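Local atomic coordinates of uracil-dna glycosylase (Deinococcus radiodurans, PDB entry 4UQM), a protein that belongs to the uracil-DNA glycosylase superfamily and has an alpha/beta fold built around a four-stranded parallel sheet, modelled here together with bound nucleic acid. Residues N22-E25 / D26-E29; V63-A66 / L67-P71; R131-A134 / E135-V138; K223-E226 / A227-K230. The protein carries 1 engineered substitution. All coordinates share one frame; numbering follows the deposited sequence.

The four contacts follow one another along the chain, each a single continuous run of eight or nine residues. Contact 1 covers the start of helix 25-35, contact 2 the short helix 65-69, contact 3 the end of helix 131-134 where it turns into strand 138-142, and contact 4 the last turns of helix 220-230. The first two touch, with centres about 9 Å apart, and contact 2 also touches contact 3, about 10 Å away between centres. This row joins the N-terminal helix through helix 65-69 to outer strand 138-142, whereas contact 4, its centre about 16 Å from that of contact 3, belongs to a helix lying on the other three strands of the parallel sheet.

Contact 1. Residues N22-E25 / D26-E29; sequences NLPE and DWQE
Glu25 O receives the N-H of Glu29 at 2.9 Å (N to O), and one residue earlier Pro24 O accepts from Gln28 N at 3.1 Å, this donor lying in the carbonyl plane. The acid side chains of Glu25 and Glu29 run out from the same face of the turn and meet obliquely. Their OE2 atoms are 2.5 Å apart, with the carboxylate planes turned 66° against each other; a separation this short suggests that one acid is probably protonated. Pro24 is the N-cap of helix 25-35, and the opening turn of this helix of the alpha/beta fold packs through Trp27 on helices 65-69 and 160-172. The Pro24 ring and the Trp27 indole lie side by side, CG of the proline meeting CD1 of the tryptophan at 3.8 Å, in the plane of the indole and at its edge. The indole NE1 is bound to Thr70 O. Asp26 turns its carboxylate back toward the helix start, OD1 lying 3.5 Å from Pro24 CB, and its two oxygens accept from the backbone of Leu72 and Gly73. Gln28 is bent at chi2 (-67°), which folds its amide back across Leu23 at about a right angle: NE2 reaches Leu23 CB at 3.3 Å and OE1 reaches Leu23 CD1 at 3.3 Å, while NE2 donates to Pro20 O.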
ATOM      1  N   ASN A  22      14.946   2.691 -11.327  1.00 24.09           N
ATOM      2  CA  ASN A  22      14.163   3.905 -11.331  1.00 24.96           C
ATOM      3  C   ASN A  22      13.342   4.096 -10.042  1.00 22.64           C
ATOM      4  O   ASN A  22      12.134   4.406 -10.107  1.00 24.10           O
ATOM      5  CB  ASN A  22      13.238   3.966 -12.561  1.00 25.59           C
ATOM      6  CG  ASN A  22      12.563   5.347 -12.744  1.00 27.13           C
ATOM      7  OD1 ASN A  22      13.111   6.362 -12.363  1.00 30.93           O
ATOM      8  ND2 ASN A  22      11.358   5.361 -13.281  1.00 29.06           N
ATOM      9  N   LEU A  23      13.985   3.842  -8.901  1.00 22.89           N
ATOM     10  CA  LEU A  23      13.451   4.230  -7.598  1.00 20.80           C
ATOM     11  C   LEU A  23      13.983   5.598  -7.216  1.00 21.84           C
ATOM     12  O   LEU A  23      15.127   5.975  -7.589  1.00 22.81           O
ATOM     13  CB  LEU A  23      13.849   3.240  -6.497  1.00 22.27           C
ATOM     14  CG  LEU A  23      13.425   1.779  -6.655  1.00 22.29           C
ATOM     15  CD1 LEU A  23      13.889   0.995  -5.483  1.00 26.31           C
ATOM     16  CD2 LEU A  23      11.921   1.711  -6.812  1.00 25.32           C
ATOM     17  N   PRO A  24      13.152   6.391  -6.513  1.00 20.81           N
ATOM     18  CA  PRO A  24      13.646   7.631  -5.946  1.00 22.33           C
ATOM     19  C   PRO A  24      14.897   7.350  -5.118  1.00 22.37           C
ATOM     20  O   PRO A  24      15.028   6.303  -4.485  1.00 22.12           O
ATOM     21  CB  PRO A  24      12.478   8.104  -5.060  1.00 20.93           C
ATOM     22  CG  PRO A  24      11.285   7.484  -5.660  1.00 20.28           C
ATOM     23  CD  PRO A  24      11.728   6.156  -6.176  1.00 20.28           C
ATOM     24  N   GLU A  25      15.848   8.279  -5.112  1.00 23.30           N
ATOM     25  CA  GLU A  25      17.130   8.064  -4.446  1.00 24.40           C
ATOM     26  C   GLU A  25      16.977   7.827  -2.965  1.00 23.24           C
ATOM     27  O   GLU A  25      17.744   7.080  -2.395  1.00 24.00           O
ATOM     28  CB  GLU A  25      18.029   9.315  -4.609  1.00 26.51           C
ATOM     29  CG  GLU A  25      19.381   9.321  -3.847  1.00 33.43           C
ATOM     30  CD  GLU A  25      20.049  10.695  -3.696  1.00 35.26           C
ATOM     31  OE1 GLU A  25      19.566  11.705  -4.261  1.00 44.80           O
ATOM     32  OE2 GLU A  25      21.101  10.801  -3.010  1.00 41.77           O
ATOM     33  N   ASP A  26      16.010   8.491  -2.333  1.00 23.62           N
ATOM     34  CA  ASP A  26      15.815   8.306  -0.894  1.00 23.68           C
ATOM     35  C   ASP A  26      15.424   6.881  -0.548  1.00 22.24           C
ATOM     36  O   ASP A  26      15.947   6.322   0.416  1.00 22.52           O
ATOM     37  CB  ASP A  26      14.893   9.374  -0.264  1.00 23.28           C
ATOM     38  CG  ASP A  26      13.535   9.511  -0.900  1.00 23.27           C
ATOM     39  OD1 ASP A  26      13.032   8.636  -1.650  1.00 22.63           O
ATOM     40  OD2 ASP A  26      12.919  10.571  -0.560  1.00 25.03           O
ATOM     41  N   TRP A  27      14.548   6.291  -1.347  1.00 19.99           N
ATOM     42  CA  TRP A  27      14.218   4.875  -1.164  1.00 20.37           C
ATOM     43  C   TRP A  27      15.430   3.986  -1.443  1.00 21.13           C
ATOM     44  O   TRP A  27      15.693   3.028  -0.697  1.00 21.19           O
ATOM     45  CB  TRP A  27      13.076   4.433  -2.052  1.00 19.56           C
ATOM     46  CG  TRP A  27      11.699   4.836  -1.637  1.00 18.94           C
ATOM     47  CD1 TRP A  27      10.780   5.502  -2.414  1.00 18.67           C
ATOM     48  CD2 TRP A  27      11.036   4.550  -0.380  1.00 18.89           C
ATOM     49  NE1 TRP A  27       9.586   5.660  -1.706  1.00 17.90           N
ATOM     50  CE2 TRP A  27       9.740   5.104  -0.457  1.00 19.27           C
ATOM     51  CE3 TRP A  27      11.423   3.893   0.793  1.00 18.94           C
ATOM     52  CZ2 TRP A  27       8.813   4.989   0.590  1.00 18.00           C
ATOM     53  CZ3 TRP A  27      10.514   3.755   1.806  1.00 19.11           C
ATOM     54  CH2 TRP A  27       9.228   4.333   1.721  1.00 18.14           C
ATOM     55  N   GLN A  28      16.194   4.291  -2.496  1.00 21.18           N
ATOM     56  CA  GLN A  28      17.347   3.455  -2.816  1.00 22.83           C
ATOM     57  C   GLN A  28      18.330   3.437  -1.654  1.00 23.22           C
ATOM     58  O   GLN A  28      18.851   2.380  -1.279  1.00 23.97           O
ATOM     59  CB  GLN A  28      18.055   3.936  -4.082  1.00 25.78           C
ATOM     60  CG  GLN A  28      17.366   3.810  -5.448  1.00 26.01           C
ATOM     61  CD  GLN A  28      17.125   2.379  -6.005  1.00 28.28           C
ATOM     62  OE1 GLN A  28      17.113   1.378  -5.252  1.00 31.36           O
ATOM     63  NE2 GLN A  28      16.898   2.284  -7.356  1.00 29.81           N
ATOM     64  N   GLU A  29      18.580   4.596  -1.064  1.00 23.22           N
ATOM     65  CA  GLU A  29      19.492   4.678   0.077  1.00 25.41           C
ATOM     66  C   GLU A  29      18.983   3.964   1.310  1.00 25.24           C
ATOM     67  O   GLU A  29      19.724   3.230   1.967  1.00 26.35           O
ATOM     68  CB  GLU A  29      19.851   6.137   0.393  1.00 29.05           C
ATOM     69  CG  GLU A  29      20.650   6.777  -0.709  1.00 32.37           C
ATOM     70  CD  GLU A  29      21.017   8.225  -0.455  1.00 34.04           C
ATOM     71  OE1 GLU A  29      20.919   8.685   0.701  1.00 35.87           O
ATOM     72  OE2 GLU A  29      21.434   8.890  -1.444  1.00 38.67           O
TER

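Contact 2. Residues V63-A66 / L67-P71; sequences VFNA and LRYTP
Tyr69 lays one face of its ring over the backbone oxygen of Asn65, which sits 3.4 Å above the ring plane, offset toward the rim. The two residues are one turn apart on the short helix 65-69, which has Phe64 as its N-cap and lies between helix 25-35 and strand 138-142. Their side chains run alongside each other, with the amide of Asn65 inclined by 30° to the phenol ring. The same Asn65 O accepts from Tyr69 N at 3.0 Å. At its oxygen end the amide meets Arg68: NH1 donates to Asn65 OD1 at 3.0 Å, and the oxygen lies in the guanidinium plane, at its edge, although the amide and guanidinium planes are 79° apart. The arginine is stretched out from CG to NE, which carries the guanidinium back to the helix start, where Phe64 CB lies over one of its faces; NH2 holds Ala21 O. Thr70 is the first residue past the helix; its N binds Ala66 O and its hydroxyl is hydrogen-bonded to Ala134 O. A water bridges this end, donating to Ala66 O at 3.1 Å and to Thr70 OG1 at 2.9 Å.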
ATOM      1  N   VAL A  63       5.925  -4.176  -9.627  1.00 14.89           N
ATOM      2  CA  VAL A  63       5.909  -4.592  -8.238  1.00 14.15           C
ATOM      3  C   VAL A  63       6.257  -3.484  -7.280  1.00 14.57           C
ATOM      4  O   VAL A  63       5.654  -3.386  -6.191  1.00 14.81           O
ATOM      5  CB  VAL A  63       6.837  -5.825  -8.036  1.00 14.92           C
ATOM      6  CG1 VAL A  63       7.141  -6.123  -6.565  1.00 16.44           C
ATOM      7  CG2 VAL A  63       6.231  -7.051  -8.673  1.00 15.20           C
ATOM      8  N   PHE A  64       7.236  -2.650  -7.634  1.00 15.39           N
ATOM      9  CA  PHE A  64       7.736  -1.619  -6.722  1.00 15.68           C
ATOM     10  C   PHE A  64       7.151  -0.234  -7.046  1.00 16.21           C
ATOM     11  O   PHE A  64       7.673   0.797  -6.558  1.00 16.90           O
ATOM     12  CB  PHE A  64       9.265  -1.604  -6.758  1.00 16.43           C
ATOM     13  CG  PHE A  64       9.878  -2.845  -6.175  1.00 17.80           C
ATOM     14  CD1 PHE A  64       9.976  -3.010  -4.794  1.00 17.97           C
ATOM     15  CD2 PHE A  64      10.367  -3.861  -6.983  1.00 17.97           C
ATOM     16  CE1 PHE A  64      10.516  -4.183  -4.243  1.00 17.26           C
ATOM     17  CE2 PHE A  64      10.905  -5.013  -6.427  1.00 17.17           C
ATOM     18  CZ  PHE A  64      10.973  -5.161  -5.064  1.00 17.79           C
ATOM     19  N   ASN A  65       6.052  -0.171  -7.815  1.00 16.01           N
ATOM     20  CA  ASN A  65       5.500   1.124  -8.192  1.00 17.15           C
ATOM     21  C   ASN A  65       5.095   2.035  -7.052  1.00 16.58           C
ATOM     22  O   ASN A  65       5.155   3.235  -7.234  1.00 16.99           O
ATOM     23  CB  ASN A  65       4.348   1.010  -9.182  1.00 16.92           C
ATOM     24  CG  ASN A  65       4.837   0.727 -10.599  1.00 18.98           C
ATOM     25  OD1 ASN A  65       6.040   0.709 -10.880  1.00 19.65           O
ATOM     26  ND2 ASN A  65       3.919   0.431 -11.486  1.00 21.37           N
ATOM     27  N   ALA A  66       4.646   1.513  -5.929  1.00 16.00           N
ATOM     28  CA  ALA A  66       4.282   2.420  -4.828  1.00 15.93           C
ATOM     29  C   ALA A  66       5.466   3.294  -4.436  1.00 17.73           C
ATOM     30  O   ALA A  66       5.289   4.470  -4.100  1.00 17.47           O
ATOM     31  CB  ALA A  66       3.774   1.649  -3.618  1.00 15.95           C
ATOM     32  N   LEU A  67       6.675   2.699  -4.369  1.00 15.77           N
ATOM     33  CA  LEU A  67       7.874   3.477  -4.024  1.00 16.75           C
ATOM     34  C   LEU A  67       8.197   4.455  -5.127  1.00 17.54           C
ATOM     35  O   LEU A  67       8.671   5.551  -4.841  1.00 18.29           O
ATOM     36  CB  LEU A  67       9.048   2.532  -3.800  1.00 18.23           C
ATOM     37  CG  LEU A  67       8.867   1.371  -2.840  1.00 18.50           C
ATOM     38  CD1 LEU A  67      10.167   0.578  -2.752  1.00 20.51           C
ATOM     39  CD2 LEU A  67       8.415   1.800  -1.477  1.00 19.55           C
ATOM     40  N   ARG A  68       8.008   4.060  -6.398  1.00 17.28           N
ATOM     41  CA  ARG A  68       8.238   4.995  -7.489  1.00 19.05           C
ATOM     42  C   ARG A  68       7.365   6.231  -7.490  1.00 19.36           C
ATOM     43  O   ARG A  68       7.812   7.331  -7.882  1.00 23.14           O
ATOM     44  CB  ARG A  68       8.093   4.274  -8.862  1.00 18.80           C
ATOM     45  CG  ARG A  68       9.118   3.147  -9.027  1.00 19.41           C
ATOM     46  CD  ARG A  68       9.154   2.609 -10.451  1.00 19.94           C
ATOM     47  NE  ARG A  68      10.205   1.595 -10.555  1.00 19.91           N
ATOM     48  CZ  ARG A  68      10.031   0.274 -10.548  1.00 18.24           C
ATOM     49  NH1 ARG A  68       8.835  -0.275 -10.439  1.00 19.92           N
ATOM     50  NH2 ARG A  68      11.067  -0.499 -10.497  1.00 19.64           N
ATOM     51  N   TYR A  69       6.127   6.071  -7.086  1.00 18.98           N
ATOM     52  CA  TYR A  69       5.137   7.182  -7.189  1.00 19.04           C
ATOM     53  C   TYR A  69       5.107   8.025  -5.928  1.00 19.41           C
ATOM     54  O   TYR A  69       4.671   9.159  -6.010  1.00 22.48           O
ATOM     55  CB  TYR A  69       3.757   6.614  -7.627  1.00 21.58           C
ATOM     56  CG  TYR A  69       3.902   5.912  -8.987  1.00 23.23           C
ATOM     57  CD1 TYR A  69       5.056   6.115  -9.777  1.00 27.25           C
ATOM     58  CD2 TYR A  69       2.981   4.990  -9.470  1.00 24.57           C
ATOM     59  CE1 TYR A  69       5.246   5.486 -10.984  1.00 30.44           C
ATOM     60  CE2 TYR A  69       3.164   4.384 -10.731  1.00 26.06           C
ATOM     61  CZ  TYR A  69       4.325   4.598 -11.431  1.00 27.58           C
ATOM     62  OH  TYR A  69       4.676   4.047 -12.692  1.00 34.23           O
ATOM     63  N   THR A  70       5.634   7.534  -4.806  1.00 18.70           N
ATOM     64  CA  THR A  70       5.681   8.309  -3.567  1.00 18.53           C
ATOM     65  C   THR A  70       7.069   8.157  -2.924  1.00 18.17           C
ATOM     66  O   THR A  70       7.269   7.226  -2.173  1.00 18.59           O
ATOM     67  CB  THR A  70       4.605   7.819  -2.602  1.00 19.16           C
ATOM     68  OG1 THR A  70       3.334   7.761  -3.294  1.00 19.22           O
ATOM     69  CG2 THR A  70       4.517   8.767  -1.424  1.00 18.63           C
ATOM     70  N   PRO A  71       7.994   9.100  -3.157  1.00 19.53           N
ATOM     71  CA  PRO A  71       9.333   9.101  -2.518  1.00 20.87           C
ATOM     72  C   PRO A  71       9.228   9.089  -0.985  1.00 20.24           C
ATOM     73  O   PRO A  71       8.260   9.619  -0.424  1.00 19.10           O
ATOM     74  CB  PRO A  71       9.952  10.410  -2.990  1.00 21.31           C
ATOM     75  CG  PRO A  71       9.280  10.659  -4.326  1.00 22.30           C
ATOM     76  CD  PRO A  71       7.855  10.162  -4.165  1.00 21.08           C
TER
HETATM   77  O   HOH W   1       2.304   5.009  -3.431  1.00 18.35           O

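Contact 3. Residues R131-A134 / E135-V138; sequences RSWA and EQGV
Trp133 O is gripped from opposite faces of its carbonyl plane by two backbone N-H groups, Gln136 N at 3.0 Å and Val138 N at 3.2 Å. The donor from Gln136 stands 62° out of that plane. Gly137 N reaches back to Ala134 O across a type I turn in a similarly steep manner, although the N-H itself points almost straight at the oxygen (166°). The bonds from Val138 N to Trp133 O and from Gly137 N to Ala134 O make a Schellman motif that ends helix 131-134. Gly137 is its C-prime residue, with the positive phi that lets the chain reverse. The apolar contact expected of the motif is made by Trp133 and Val138, CB to CB at 4.1 Å, and Ala134 CA directs its hydrogen at Val138 O. Beyond the turn the chain enters strand 138-142, and Gly137 pairs through its backbone with Lys76 and Val77. Gln136 extends back along the helix end, where its NE2 donates to Ser132 O at 3.1 Å from above the carbonyl plane; its OE1 takes the N-H of Glu237, and the Trp133 indole bonds to Trp238 O, tying both to the C-terminal segment. On the exposed side Glu135 and Arg131 form a salt bridge. Glu135 OE2 lies 3.5 Å from Arg131 NE but well out of the guanidinium plane, so the attraction is one of charge, with no N-H aimed at the oxygen. Arg131 CG and CD lie alongside, each 3.5 Å from Glu135 OE2, with the guanidinium and carboxylate planes only 14° apart.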
ATOM      1  N   ARG A 131      -3.733   7.045  -8.550  1.00 16.09           N
ATOM      2  CA  ARG A 131      -2.454   7.731  -8.710  1.00 17.98           C
ATOM      3  C   ARG A 131      -2.473   9.111  -8.043  1.00 16.61           C
ATOM      4  O   ARG A 131      -1.447   9.562  -7.487  1.00 17.50           O
ATOM      5  CB  ARG A 131      -2.082   7.873 -10.181  1.00 19.22           C
ATOM      6  CG  ARG A 131      -0.776   8.614 -10.438  1.00 22.43           C
ATOM      7  CD  ARG A 131      -0.498   8.818 -11.902  1.00 28.19           C
ATOM      8  NE  ARG A 131      -1.458   9.685 -12.657  1.00 30.85           N
ATOM      9  CZ  ARG A 131      -1.597   9.750 -13.997  1.00 30.42           C
ATOM     10  NH1 ARG A 131      -0.867   9.005 -14.808  1.00 36.43           N
ATOM     11  NH2 ARG A 131      -2.504  10.579 -14.539  1.00 37.67           N
ATOM     12  N   SER A 132      -3.616   9.782  -8.094  1.00 16.46           N
ATOM     13  CA  SER A 132      -3.702  11.145  -7.521  1.00 17.27           C
ATOM     14  C   SER A 132      -3.591  11.153  -6.002  1.00 17.31           C
ATOM     15  O   SER A 132      -3.257  12.201  -5.432  1.00 17.61           O
ATOM     16  CB  SER A 132      -4.943  11.903  -7.994  1.00 18.52           C
ATOM     17  OG  SER A 132      -6.102  11.285  -7.497  1.00 18.66           O
ATOM     18  N   TRP A 133      -3.801  10.029  -5.349  1.00 16.00           N
ATOM     19  CA  TRP A 133      -3.510   9.912  -3.918  1.00 15.80           C
ATOM     20  C   TRP A 133      -1.994   9.730  -3.698  1.00 16.07           C
ATOM     21  O   TRP A 133      -1.390  10.363  -2.848  1.00 16.03           O
ATOM     22  CB  TRP A 133      -4.227   8.724  -3.270  1.00 15.53           C
ATOM     23  CG  TRP A 133      -5.715   8.850  -3.127  1.00 15.61           C
ATOM     24  CD1 TRP A 133      -6.490   9.944  -3.370  1.00 15.12           C
ATOM     25  CD2 TRP A 133      -6.608   7.818  -2.693  1.00 15.49           C
ATOM     26  NE1 TRP A 133      -7.812   9.642  -3.135  1.00 16.40           N
ATOM     27  CE2 TRP A 133      -7.898   8.357  -2.670  1.00 16.12           C
ATOM     28  CE3 TRP A 133      -6.420   6.514  -2.236  1.00 15.80           C
ATOM     29  CZ2 TRP A 133      -9.011   7.601  -2.323  1.00 16.08           C
ATOM     30  CZ3 TRP A 133      -7.536   5.784  -1.837  1.00 16.03           C
ATOM     31  CH2 TRP A 133      -8.806   6.324  -1.881  1.00 17.03           C
ATOM     32  N   ALA A 134      -1.391   8.870  -4.531  1.00 16.41           N
ATOM     33  CA  ALA A 134       0.075   8.642  -4.428  1.00 16.04           C
ATOM     34  C   ALA A 134       0.845   9.938  -4.632  1.00 17.29           C
ATOM     35  O   ALA A 134       1.869  10.199  -3.978  1.00 18.96           O
ATOM     36  CB  ALA A 134       0.511   7.608  -5.436  1.00 18.14           C
ATOM     37  N   GLU A 135       0.344  10.762  -5.546  1.00 17.61           N
ATOM     38  CA  GLU A 135       1.003  12.037  -5.833  1.00 19.11           C
ATOM     39  C   GLU A 135       0.933  13.052  -4.680  1.00 18.97           C
ATOM     40  O   GLU A 135       1.673  14.056  -4.717  1.00 22.15           O
ATOM     41  CB  GLU A 135       0.367  12.640  -7.068  1.00 22.10           C
ATOM     42  CG  GLU A 135       0.675  11.863  -8.345  1.00 23.97           C
ATOM     43  CD  GLU A 135      -0.141  12.283  -9.585  1.00 28.83           C
ATOM     44  OE1 GLU A 135      -1.231  12.880  -9.488  1.00 32.47           O
ATOM     45  OE2 GLU A 135       0.312  11.951 -10.690  1.00 33.45           O
ATOM     46  N   GLN A 136       0.007  12.831  -3.739  1.00 17.47           N
ATOM     47  CA  GLN A 136      -0.128  13.681  -2.531  1.00 19.07           C
ATOM     48  C   GLN A 136       0.581  13.142  -1.325  1.00 20.30           C
ATOM     49  O   GLN A 136       0.373  13.642  -0.248  1.00 23.74           O
ATOM     50  CB  GLN A 136      -1.589  13.826  -2.184  1.00 19.89           C
ATOM     51  CG  GLN A 136      -2.424  14.569  -3.177  1.00 20.75           C
ATOM     52  CD  GLN A 136      -3.854  14.527  -2.617  1.00 21.48           C
ATOM     53  OE1 GLN A 136      -4.098  15.197  -1.596  1.00 21.63           O
ATOM     54  NE2 GLN A 136      -4.772  13.801  -3.233  1.00 19.70           N
ATOM     55  N   GLY A 137       1.381  12.087  -1.430  1.00 17.22           N
ATOM     56  CA  GLY A 137       2.093  11.579  -0.261  1.00 17.98           C
ATOM     57  C   GLY A 137       1.441  10.393   0.376  1.00 17.37           C
ATOM     58  O   GLY A 137       1.864  10.046   1.483  1.00 17.46           O
ATOM     59  N   VAL A 138       0.514   9.737  -0.299  1.00 16.04           N
ATOM     60  CA  VAL A 138      -0.113   8.521   0.238  1.00 15.54           C
ATOM     61  C   VAL A 138       0.571   7.309  -0.380  1.00 15.39           C
ATOM     62  O   VAL A 138       0.421   7.050  -1.587  1.00 16.00           O
ATOM     63  CB  VAL A 138      -1.603   8.474  -0.082  1.00 15.60           C
ATOM     64  CG1 VAL A 138      -2.229   7.213   0.532  1.00 15.78           C
ATOM     65  CG2 VAL A 138      -2.326   9.728   0.454  1.00 17.08           C
TER

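Contact 4. Residues K223-E226 / A227-K230; sequences KTNE and ALEK
This is a contact between successive turns of one helix, 220-230, which packs one flank against the central parallel sheet and turns the other outward. Four regular backbone bonds hold it, from Ala227 N to Lys223 O through to Lys230 N to Glu226 O. On the sheet side Thr224 and Leu228 lie side by side and point the same way, CG2 of the threonine 3.9 Å from CD1 of the leucine. This pair, flanked by Ala227, rests on Val77, Val179 and Ile202 of three neighbouring strands, the helix-on-sheet layering of the alpha/beta fold of this family. The Thr224 hydroxyl bonds to Pro220 O, within the helix itself. On the outer flank Glu226 and Lys230 run alongside each other and close a salt bridge, NZ to OE2 at 3.1 Å, in which the glutamate offers its anti lone pair. Glu226 reaches there fully extended, whereas the lysine bends at chi2 (-72°) and chi4 (59°), which curls its ammonium back beside Glu226 CG, 3.5 Å from NZ. Lower down, with CG beside the backbone N (chi1 -60°), Lys230 CG sits 3.1 Å from Glu226 O. Nearby, Glu229 leans back over the preceding turn, its CG 3.2 Å from Asn225 O, the oxygen that accepts its own N-H. Asn225 OD1 accepts from Val236 N, joining the helix to the chain that follows it.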
ATOM      1  N   LYS A 223     -10.095  10.521  10.293  1.00 21.44           N
ATOM      2  CA  LYS A 223      -9.113  10.407  11.372  1.00 21.63           C
ATOM      3  C   LYS A 223      -7.721  10.768  10.863  1.00 20.91           C
ATOM      4  O   LYS A 223      -6.989  11.500  11.515  1.00 21.51           O
ATOM      5  CB  LYS A 223      -9.118   9.004  11.978  1.00 21.93           C
ATOM      6  CG  LYS A 223     -10.343   8.732  12.807  1.00 24.61           C
ATOM      7  CD  LYS A 223     -10.410   7.286  13.210  1.00 25.84           C
ATOM      8  CE  LYS A 223     -11.625   6.992  14.067  1.00 28.35           C
ATOM      9  NZ  LYS A 223     -11.876   5.532  14.110  1.00 32.07           N
ATOM     10  N   THR A 224      -7.385  10.319   9.635  1.00 20.29           N
ATOM     11  CA  THR A 224      -6.077  10.653   9.062  1.00 19.53           C
ATOM     12  C   THR A 224      -5.918  12.170   8.911  1.00 20.30           C
ATOM     13  O   THR A 224      -4.889  12.740   9.269  1.00 19.89           O
ATOM     14  CB  THR A 224      -5.922   9.930   7.704  1.00 19.29           C
ATOM     15  OG1 THR A 224      -5.825   8.532   7.944  1.00 18.94           O
ATOM     16  CG2 THR A 224      -4.676  10.409   6.951  1.00 19.20           C
ATOM     17  N   ASN A 225      -6.933  12.807   8.348  1.00 19.13           N
ATOM     18  CA  ASN A 225      -6.849  14.226   8.095  1.00 20.73           C
ATOM     19  C   ASN A 225      -6.788  15.045   9.372  1.00 22.44           C
ATOM     20  O   ASN A 225      -6.030  16.021   9.452  1.00 22.99           O
ATOM     21  CB  ASN A 225      -7.946  14.701   7.169  1.00 20.55           C
ATOM     22  CG  ASN A 225      -7.656  14.353   5.727  1.00 20.70           C
ATOM     23  OD1 ASN A 225      -6.575  13.898   5.406  1.00 21.72           O
ATOM     24  ND2 ASN A 225      -8.624  14.585   4.851  1.00 21.83           N
ATOM     25  N   GLU A 226      -7.502  14.608  10.398  1.00 23.09           N
ATOM     26  CA  GLU A 226      -7.442  15.322  11.664  1.00 23.93           C
ATOM     27  C   GLU A 226      -6.033  15.221  12.281  1.00 23.73           C
ATOM     28  O   GLU A 226      -5.479  16.217  12.737  1.00 24.57           O
ATOM     29  CB  GLU A 226      -8.526  14.794  12.592  1.00 26.62           C
ATOM     30  CG  GLU A 226      -8.545  15.436  13.979  1.00 30.69           C
ATOM     31  CD  GLU A 226      -9.700  14.959  14.856  1.00 28.81           C
ATOM     32  OE1 GLU A 226     -10.511  14.105  14.373  1.00 45.44           O
ATOM     33  OE2 GLU A 226      -9.819  15.450  16.010  1.00 44.22           O
ATOM     34  N   ALA A 227      -5.442  14.026  12.228  1.00 22.51           N
ATOM     35  CA  ALA A 227      -4.079  13.856  12.723  1.00 23.41           C
ATOM     36  C   ALA A 227      -3.064  14.705  11.940  1.00 23.16           C
ATOM     37  O   ALA A 227      -2.136  15.293  12.518  1.00 23.74           O
ATOM     38  CB  ALA A 227      -3.675  12.381  12.703  1.00 23.62           C
ATOM     39  N   LEU A 228      -3.169  14.696  10.609  1.00 22.52           N
ATOM     40  CA  LEU A 228      -2.253  15.510   9.800  1.00 23.49           C
ATOM     41  C   LEU A 228      -2.388  16.973  10.171  1.00 25.70           C
ATOM     42  O   LEU A 228      -1.395  17.663  10.388  1.00 27.15           O
ATOM     43  CB  LEU A 228      -2.495  15.307   8.320  1.00 22.44           C
ATOM     44  CG  LEU A 228      -2.119  13.909   7.796  1.00 22.03           C
ATOM     45  CD1 LEU A 228      -2.667  13.653   6.404  1.00 22.33           C
ATOM     46  CD2 LEU A 228      -0.608  13.726   7.865  1.00 22.20           C
ATOM     47  N   GLU A 229      -3.636  17.437  10.268  1.00 25.04           N
ATOM     48  CA  GLU A 229      -3.866  18.849  10.537  1.00 26.82           C
ATOM     49  C   GLU A 229      -3.330  19.257  11.888  1.00 29.80           C
ATOM     50  O   GLU A 229      -2.711  20.327  12.010  1.00 27.05           O
ATOM     51  CB  GLU A 229      -5.349  19.123  10.452  1.00 25.89           C
ATOM     52  CG  GLU A 229      -5.834  19.140   9.030  1.00 27.08           C
ATOM     53  CD  GLU A 229      -7.350  18.980   8.911  1.00 29.71           C
ATOM     54  OE1 GLU A 229      -8.030  19.008   9.929  1.00 34.45           O
ATOM     55  OE2 GLU A 229      -7.870  18.699   7.819  1.00 33.16           O
ATOM     56  N   LYS A 230      -3.501  18.413  12.891  1.00 29.27           N
ATOM     57  CA  LYS A 230      -2.992  18.736  14.233  1.00 30.56           C
ATOM     58  C   LYS A 230      -1.461  18.818  14.294  1.00 30.94           C
ATOM     59  O   LYS A 230      -0.919  19.509  15.159  1.00 36.84           O
ATOM     60  CB  LYS A 230      -3.503  17.749  15.282  1.00 32.41           C
ATOM     61  CG  LYS A 230      -5.022  17.706  15.426  1.00 35.80           C
ATOM     62  CD  LYS A 230      -5.655  18.908  16.093  1.00 40.92           C
ATOM     63  CE  LYS A 230      -7.181  18.815  16.008  1.00 37.09           C
ATOM     64  NZ  LYS A 230      -7.692  17.563  16.674  1.00 44.09           N
TER